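Local coordinates for exopolyphosphatase-related protein (Archaeoglobus fulgidus, PDB 3LLV) that probably binds NAD(P) through this Rossmann-type TrkA-N domain, one piece of a longer protein that may bind nucleic acids, at residues R92-P106 against E113-D125. Numbering follows the deposited sequence.
Sequences RSVSDVYAIVRVSSP and EEAGANLVVLVAD. With PO4 (phosphate ion), chain B.
Asn118 and Tyr98 meet just before their strands begin, the amide of Asn118 stacked on the phenol ring with the two planes 28° apart. The Asn118 CB lies over the ring face, 3.6 Å from the centroid of the Tyr98 ring, a CH-pi contact displaced toward the rim. Tyr98 holds its CG anti to the backbone N (chi1 -165°), which carries the ring across to the neighbouring strand, where Leu119 CD1 sits at the ring edge, 3.2 Å from Tyr98 OH; Leu119 CB packs on Ile100 CG2. Nearby, the Arg92 guanidinium stands almost perpendicular to the Asn118 amide (84°). Its NE and NH2 both donate to Gly116 O, at 2.9 Å from NE, and its NH1 and NH2 grip Val97 O end-on, tying the loop after helix 81-94 to the Schellman motif that ends helix 109-114.

From here the strands run parallel, 99-103 beside 119-122, as the last beta-alpha-beta unit of the Rossmann fold; 119-122 is an edge strand of the sheet within this chain. Val101 N donates to Leu119 O at 3.0 Å, and Val121 N to Val101 O at 2.8 Å. On the face turned to helix 109-114, Val103 CG2 touches Val120 CG1 at 3.7 Å, and Phe112 packs on Val101, Val103 and Val120. Where helix 123-137 starts, Val123 N donates a hydrogen bond to Val103 O, nearly in line with the C=O. The Val123 CG2 methyl lies against Arg102 CG and NE, 3.5 Å from NE. Beyond it, the extended Arg102 donates from NH1 and NH2 to O1 and O2 of a phosphate ion, probably from the crystallisation liquor, NH1 to O1 at 2.6 Å. Ala17 N, at the start of helix 16-27, also binds this ion, which may mark where Rossmann folds usually hold dinucleotide phosphates.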
ATOM      1  N   ARG A  92     -12.002   4.495  -1.152  1.00 10.63           N
ATOM      2  CA  ARG A  92     -12.854   5.382  -0.356  1.00 11.67           C
ATOM      3  C   ARG A  92     -14.346   5.384  -0.737  1.00 13.03           C
ATOM      4  O   ARG A  92     -15.223   5.720   0.102  1.00 14.62           O
ATOM      5  CB  ARG A  92     -12.242   6.784  -0.342  1.00 10.85           C
ATOM      6  CG  ARG A  92     -11.065   6.872   0.591  1.00 12.14           C
ATOM      7  CD  ARG A  92     -11.539   7.034   2.051  1.00 10.98           C
ATOM      8  NE  ARG A  92     -10.395   6.948   2.967  1.00 12.27           N
ATOM      9  CZ  ARG A  92      -9.918   5.823   3.490  1.00  8.53           C
ATOM     10  NH1 ARG A  92     -10.459   4.644   3.218  1.00 11.60           N
ATOM     11  NH2 ARG A  92      -8.837   5.858   4.244  1.00 10.95           N
ATOM     12  N   SER A  93     -14.626   5.020  -1.987  1.00 13.68           N
ATOM     13  CA  SER A  93     -16.007   4.889  -2.451  0.50 13.54           C
ATOM     14  C   SER A  93     -16.695   3.700  -1.773  1.00 13.21           C
ATOM     15  O   SER A  93     -17.921   3.643  -1.721  1.00 13.84           O
ATOM     16  CB  SER A  93     -16.060   4.736  -3.967  0.50 14.17           C
ATOM     17  OG  SER A  93     -15.738   3.406  -4.339  0.50 14.85           O
ATOM     18  N   VAL A  94     -15.893   2.768  -1.248  1.00 11.84           N
ATOM     19  CA  VAL A  94     -16.370   1.544  -0.573  1.00 11.92           C
ATOM     20  C   VAL A  94     -16.211   1.570   0.956  1.00 11.61           C
ATOM     21  O   VAL A  94     -17.105   1.094   1.668  1.00 10.82           O
ATOM     22  CB  VAL A  94     -15.640   0.280  -1.128  1.00 12.18           C
ATOM     23  CG1 VAL A  94     -16.088  -1.002  -0.407  1.00 12.85           C
ATOM     24  CG2 VAL A  94     -15.883   0.143  -2.648  1.00 12.18           C
ATOM     25  N   SER A  95     -15.086   2.098   1.455  1.00 12.07           N
ATOM     26  CA  SER A  95     -14.746   1.911   2.860  1.00 11.86           C
ATOM     27  C   SER A  95     -13.940   3.068   3.413  1.00 11.70           C
ATOM     28  O   SER A  95     -13.165   3.698   2.672  1.00 12.26           O
ATOM     29  CB  SER A  95     -13.905   0.639   3.005  1.00 13.10           C
ATOM     30  OG  SER A  95     -13.482   0.420   4.345  1.00 12.79           O
ATOM     31  N   ASP A  96     -14.109   3.318   4.706  1.00 11.24           N
ATOM     32  CA  ASP A  96     -13.257   4.275   5.418  1.00 10.93           C
ATOM     33  C   ASP A  96     -11.982   3.649   6.019  1.00 10.47           C
ATOM     34  O   ASP A  96     -11.276   4.307   6.808  1.00  9.99           O
ATOM     35  CB  ASP A  96     -14.066   5.048   6.475  1.00 10.56           C
ATOM     36  CG  ASP A  96     -14.408   4.204   7.699  1.00 11.85           C
ATOM     37  OD1 ASP A  96     -14.115   2.987   7.707  1.00 11.24           O
ATOM     38  OD2 ASP A  96     -15.012   4.776   8.646  1.00 13.39           O
ATOM     39  N   VAL A  97     -11.691   2.395   5.651  1.00 10.66           N
ATOM     40  CA  VAL A  97     -10.566   1.687   6.245  1.00 11.07           C
ATOM     41  C   VAL A  97      -9.287   2.543   6.216  1.00 10.91           C
ATOM     42  O   VAL A  97      -8.986   3.201   5.209  1.00 10.89           O
ATOM     43  CB  VAL A  97     -10.341   0.297   5.590  1.00 10.87           C
ATOM     44  CG1 VAL A  97     -10.093   0.430   4.058  1.00 11.58           C
ATOM     45  CG2 VAL A  97      -9.190  -0.439   6.307  1.00 11.89           C
ATOM     46  N   TYR A  98      -8.550   2.567   7.320  1.00  9.95           N
ATOM     47  CA  TYR A  98      -7.358   3.409   7.404  1.00  9.59           C
ATOM     48  C   TYR A  98      -6.386   3.119   6.245  1.00  9.30           C
ATOM     49  O   TYR A  98      -6.103   1.945   5.954  1.00  9.92           O
ATOM     50  CB  TYR A  98      -6.695   3.106   8.728  1.00  9.73           C
ATOM     51  CG  TYR A  98      -5.669   4.103   9.168  1.00 10.80           C
ATOM     52  CD1 TYR A  98      -6.022   5.171   9.981  1.00 13.06           C
ATOM     53  CD2 TYR A  98      -4.330   3.964   8.797  1.00 13.61           C
ATOM     54  CE1 TYR A  98      -5.085   6.082  10.409  1.00 12.56           C
ATOM     55  CE2 TYR A  98      -3.364   4.875   9.253  1.00 14.57           C
ATOM     56  CZ  TYR A  98      -3.764   5.930  10.046  1.00 12.48           C
ATOM     57  OH  TYR A  98      -2.823   6.855  10.495  1.00 15.39           O
ATOM     58  N   ALA A  99      -5.927   4.178   5.568  1.00 10.01           N
ATOM     59  CA  ALA A  99      -5.043   4.023   4.400  1.00  9.93           C
ATOM     60  C   ALA A  99      -3.812   4.895   4.524  1.00 10.32           C
ATOM     61  O   ALA A  99      -3.899   6.069   4.938  1.00  9.93           O
ATOM     62  CB  ALA A  99      -5.779   4.344   3.102  1.00  9.97           C
ATOM     63  N   ILE A 100      -2.658   4.309   4.198  1.00 10.86           N
ATOM     64  CA  ILE A 100      -1.406   5.073   4.183  1.00 10.90           C
ATOM     65  C   ILE A 100      -0.939   4.995   2.751  1.00 10.88           C
ATOM     66  O   ILE A 100      -0.855   3.911   2.184  1.00 10.69           O
ATOM     67  CB  ILE A 100      -0.346   4.460   5.090  1.00 10.64           C
ATOM     68  CG1 ILE A 100      -0.870   4.340   6.537  1.00 12.55           C
ATOM     69  CG2 ILE A 100       0.959   5.294   5.001  1.00  8.64           C
ATOM     70  CD1 ILE A 100       0.116   3.654   7.477  1.00 12.95           C
ATOM     71  N   VAL A 101      -0.655   6.154   2.158  1.00 11.66           N
ATOM     72  CA  VAL A 101      -0.438   6.200   0.722  1.00 12.31           C
ATOM     73  C   VAL A 101       0.897   6.827   0.396  1.00 11.56           C
ATOM     74  O   VAL A 101       1.224   7.874   0.933  1.00 11.54           O
ATOM     75  CB  VAL A 101      -1.562   7.012   0.052  1.00 12.51           C
ATOM     76  CG1 VAL A 101      -1.497   6.859  -1.462  1.00 13.74           C
ATOM     77  CG2 VAL A 101      -2.918   6.566   0.605  1.00 14.01           C
ATOM     78  N   ARG A 102       1.651   6.153  -0.473  1.00 11.16           N
ATOM     79  CA  ARG A 102       2.899   6.684  -1.040  1.00  9.97           C
ATOM     80  C   ARG A 102       2.659   7.749  -2.128  1.00  9.91           C
ATOM     81  O   ARG A 102       1.869   7.551  -3.058  1.00 10.71           O
ATOM     82  CB  ARG A 102       3.705   5.504  -1.601  1.00  9.36           C
ATOM     83  CG  ARG A 102       5.005   5.927  -2.254  1.00  9.81           C
ATOM     84  CD  ARG A 102       5.594   4.705  -2.954  1.00  9.50           C
ATOM     85  NE  ARG A 102       6.798   5.034  -3.676  1.00 13.11           N
ATOM     86  CZ  ARG A 102       7.711   4.143  -4.036  1.00 15.12           C
ATOM     87  NH1 ARG A 102       7.532   2.846  -3.725  1.00 16.28           N
ATOM     88  NH2 ARG A 102       8.789   4.547  -4.706  1.00 15.91           N
ATOM     89  N   VAL A 103       3.317   8.898  -1.980  1.00  8.78           N
ATOM     90  CA  VAL A 103       3.186  10.004  -2.930  1.00  9.39           C
ATOM     91  C   VAL A 103       4.591  10.448  -3.300  1.00  9.59           C
ATOM     92  O   VAL A 103       5.427  10.654  -2.434  1.00 10.39           O
ATOM     93  CB  VAL A 103       2.361  11.134  -2.300  1.00  8.83           C
ATOM     94  CG1 VAL A 103       2.322  12.409  -3.191  1.00  8.90           C
ATOM     95  CG2 VAL A 103       0.946  10.647  -2.015  1.00  9.37           C
ATOM     96  N   SER A 104       4.858  10.573  -4.600  1.00 10.58           N
ATOM     97  CA  SER A 104       6.183  10.979  -5.061  0.50 10.85           C
ATOM     98  C   SER A 104       6.342  12.500  -5.173  1.00 10.78           C
ATOM     99  O   SER A 104       7.439  13.033  -4.964  1.00 11.99           O
ATOM    100  CB  SER A 104       6.558  10.255  -6.372  0.50 11.12           C
ATOM    101  OG  SER A 104       6.000  10.860  -7.530  0.50 11.67           O
ATOM    102  N   SER A 105       5.266  13.200  -5.497  1.00  9.61           N
ATOM    103  CA  SER A 105       5.301  14.635  -5.778  0.50  8.94           C
ATOM    104  C   SER A 105       4.805  15.412  -4.554  1.00  8.42           C
ATOM    105  O   SER A 105       3.621  15.315  -4.228  1.00  7.68           O
ATOM    106  CB  SER A 105       4.380  14.897  -6.970  0.50  9.27           C
ATOM    107  OG  SER A 105       4.468  16.226  -7.431  0.50  6.31           O
ATOM    108  N   PRO A 106       5.690  16.195  -3.878  1.00  6.87           N
ATOM    109  CA  PRO A 106       5.178  16.949  -2.731  1.00  6.25           C
ATOM    110  C   PRO A 106       3.976  17.846  -3.032  1.00  5.74           C
ATOM    111  O   PRO A 106       3.135  18.021  -2.163  1.00  5.83           O
ATOM    112  CB  PRO A 106       6.371  17.818  -2.308  1.00  5.94           C
ATOM    113  CG  PRO A 106       7.565  17.074  -2.738  1.00  5.56           C
ATOM    114  CD  PRO A 106       7.170  16.171  -3.898  1.00  6.91           C
ATOM    115  N   GLU A 113      -4.627  13.893   0.734  1.00 11.43           N
ATOM    116  CA  GLU A 113      -5.314  14.097   2.006  1.00 12.03           C
ATOM    117  C   GLU A 113      -6.800  14.369   1.773  1.00 11.31           C
ATOM    118  O   GLU A 113      -7.650  13.743   2.409  1.00 12.04           O
ATOM    119  CB  GLU A 113      -4.611  15.187   2.846  1.00 11.69           C
ATOM    120  CG  GLU A 113      -3.194  14.700   3.220  1.00 15.74           C
ATOM    121  CD  GLU A 113      -2.455  15.624   4.136  1.00 21.85           C
ATOM    122  OE1 GLU A 113      -2.848  16.802   4.239  1.00 26.10           O
ATOM    123  OE2 GLU A 113      -1.465  15.165   4.751  1.00 22.74           O
ATOM    124  N   GLU A 114      -7.106  15.246   0.812  1.00 11.88           N
ATOM    125  CA  GLU A 114      -8.499  15.579   0.463  1.00 12.42           C
ATOM    126  C   GLU A 114      -9.300  14.368  -0.032  1.00 11.88           C
ATOM    127  O   GLU A 114     -10.521  14.261   0.212  1.00 12.55           O
ATOM    128  CB  GLU A 114      -8.524  16.706  -0.569  1.00 12.93           C
ATOM    129  CG  GLU A 114      -8.080  18.043   0.014  1.00 16.72           C
ATOM    130  CD  GLU A 114      -7.867  19.146  -1.038  1.00 21.65           C
ATOM    131  OE1 GLU A 114      -7.770  20.323  -0.631  1.00 22.52           O
ATOM    132  OE2 GLU A 114      -7.771  18.842  -2.254  1.00 24.60           O
ATOM    133  N   ALA A 115      -8.610  13.469  -0.725  1.00 11.26           N
ATOM    134  CA  ALA A 115      -9.238  12.235  -1.227  1.00 10.69           C
ATOM    135  C   ALA A 115      -9.336  11.115  -0.184  1.00 11.11           C
ATOM    136  O   ALA A 115      -9.825  10.020  -0.494  1.00 11.65           O
ATOM    137  CB  ALA A 115      -8.514  11.756  -2.485  1.00 10.95           C
ATOM    138  N   GLY A 116      -8.893  11.387   1.040  1.00 10.28           N
ATOM    139  CA  GLY A 116      -9.113  10.485   2.165  1.00 10.47           C
ATOM    140  C   GLY A 116      -7.932   9.658   2.651  1.00 10.11           C
ATOM    141  O   GLY A 116      -8.126   8.701   3.412  1.00 10.64           O
ATOM    142  N   ALA A 117      -6.710   9.987   2.231  1.00  9.47           N
ATOM    143  CA  ALA A 117      -5.526   9.322   2.810  1.00  9.57           C
ATOM    144  C   ALA A 117      -5.407   9.738   4.267  1.00  9.50           C
ATOM    145  O   ALA A 117      -5.341  10.956   4.540  1.00 11.14           O
ATOM    146  CB  ALA A 117      -4.249   9.703   2.049  1.00  8.85           C
ATOM    147  N   ASN A 118      -5.376   8.764   5.187  1.00  9.01           N
ATOM    148  CA  ASN A 118      -5.125   9.069   6.609  1.00  9.16           C
ATOM    149  C   ASN A 118      -3.719   9.586   6.828  1.00  9.10           C
ATOM    150  O   ASN A 118      -3.494  10.530   7.599  1.00  9.22           O
ATOM    151  CB  ASN A 118      -5.366   7.874   7.510  1.00  8.65           C
ATOM    152  CG  ASN A 118      -6.806   7.390   7.467  1.00 10.83           C
ATOM    153  OD1 ASN A 118      -7.614   7.620   8.402  1.00 11.82           O
ATOM    154  ND2 ASN A 118      -7.142   6.726   6.402  1.00  5.84           N
ATOM    155  N   LEU A 119      -2.762   8.957   6.153  1.00  8.72           N
ATOM    156  CA  LEU A 119      -1.370   9.387   6.188  1.00  8.72           C
ATOM    157  C   LEU A 119      -0.804   9.301   4.778  1.00  9.36           C
ATOM    158  O   LEU A 119      -1.146   8.391   4.026  1.00  9.50           O
ATOM    159  CB  LEU A 119      -0.525   8.517   7.102  1.00  9.53           C
ATOM    160  CG  LEU A 119      -0.812   8.615   8.594  1.00 10.43           C
ATOM    161  CD1 LEU A 119       0.050   7.612   9.380  1.00 13.79           C
ATOM    162  CD2 LEU A 119      -0.589  10.051   9.134  1.00 12.58           C
ATOM    163  N   VAL A 120       0.040  10.274   4.455  1.00 10.08           N
ATOM    164  CA  VAL A 120       0.810  10.287   3.233  1.00 10.27           C
ATOM    165  C   VAL A 120       2.291  10.023   3.547  1.00 11.43           C
ATOM    166  O   VAL A 120       2.871  10.672   4.423  1.00 12.55           O
ATOM    167  CB  VAL A 120       0.595  11.602   2.479  1.00 10.60           C
ATOM    168  CG1 VAL A 120       1.679  11.799   1.384  1.00 11.39           C
ATOM    169  CG2 VAL A 120      -0.806  11.625   1.896  1.00 11.13           C
ATOM    170  N   VAL A 121       2.894   9.067   2.840  1.00 11.38           N
ATOM    171  CA  VAL A 121       4.339   8.874   2.911  1.00 11.40           C
ATOM    172  C   VAL A 121       4.898   9.537   1.655  1.00 10.63           C
ATOM    173  O   VAL A 121       4.749   9.006   0.560  1.00 10.42           O
ATOM    174  CB  VAL A 121       4.689   7.384   2.952  1.00 12.35           C
ATOM    175  CG1 VAL A 121       6.203   7.144   2.699  1.00 13.49           C
ATOM    176  CG2 VAL A 121       4.273   6.782   4.299  1.00 12.96           C
ATOM    177  N   LEU A 122       5.490  10.692   1.816  1.00 10.05           N
ATOM    178  CA  LEU A 122       6.141  11.336   0.705  1.00  9.87           C
ATOM    179  C   LEU A 122       7.496  10.720   0.496  1.00  8.79           C
ATOM    180  O   LEU A 122       8.231  10.651   1.387  1.00  9.08           O
ATOM    181  CB  LEU A 122       6.356  12.822   0.993  1.00 10.49           C
ATOM    182  CG  LEU A 122       5.174  13.752   0.806  1.00 12.47           C
ATOM    183  CD1 LEU A 122       5.557  15.173   1.240  1.00 15.62           C
ATOM    184  CD2 LEU A 122       4.749  13.775  -0.600  1.00 14.96           C
ATOM    185  N   VAL A 123       7.806  10.348  -0.728  1.00  8.11           N
ATOM    186  CA  VAL A 123       9.066   9.657  -1.016  1.00  8.17           C
ATOM    187  C   VAL A 123      10.248  10.509  -0.547  1.00  8.56           C
ATOM    188  O   VAL A 123      11.153  10.001   0.118  1.00  9.08           O
ATOM    189  CB  VAL A 123       9.153   9.229  -2.481  1.00  9.89           C
ATOM    190  CG1 VAL A 123      10.543   8.628  -2.800  1.00 10.98           C
ATOM    191  CG2 VAL A 123       8.080   8.169  -2.712  1.00  7.91           C
ATOM    192  N   ALA A 124      10.190  11.810  -0.823  1.00  9.29           N
ATOM    193  CA  ALA A 124      11.306  12.694  -0.482  1.00  9.45           C
ATOM    194  C   ALA A 124      11.521  12.733   1.027  1.00 10.02           C
ATOM    195  O   ALA A 124      12.653  12.758   1.480  1.00 10.72           O
ATOM    196  CB  ALA A 124      11.093  14.092  -1.013  1.00 10.89           C
ATOM    197  N   ASP A 125      10.436  12.774   1.794  1.00  9.40           N
ATOM    198  CA  ASP A 125      10.533  12.717   3.269  1.00 10.66           C
ATOM    199  C   ASP A 125      11.147  11.399   3.762  1.00 10.27           C
ATOM    200  O   ASP A 125      11.978  11.398   4.676  1.00 10.18           O
ATOM    201  CB  ASP A 125       9.149  12.860   3.932  1.00 11.20           C
ATOM    202  CG  ASP A 125       8.621  14.272   3.931  1.00 16.03           C
ATOM    203  OD1 ASP A 125       9.345  15.216   3.525  1.00 17.23           O
ATOM    204  OD2 ASP A 125       7.442  14.437   4.347  1.00 18.02           O
TER
HETATM  205  P   PO4 B 142       9.830   1.018  -5.559  1.00 45.71           P
HETATM  206  O1  PO4 B 142       9.009   0.741  -4.336  1.00 43.83           O
HETATM  207  O2  PO4 B 142       9.686   2.431  -6.066  1.00 47.24           O
HETATM  208  O3  PO4 B 142      11.287   0.736  -5.292  1.00 46.87           O
HETATM  209  O4  PO4 B 142       9.343   0.104  -6.658  1.00 48.26           O
HETATM  210  O   HOH W   1       8.780  13.322  -2.951  1.00 26.83           O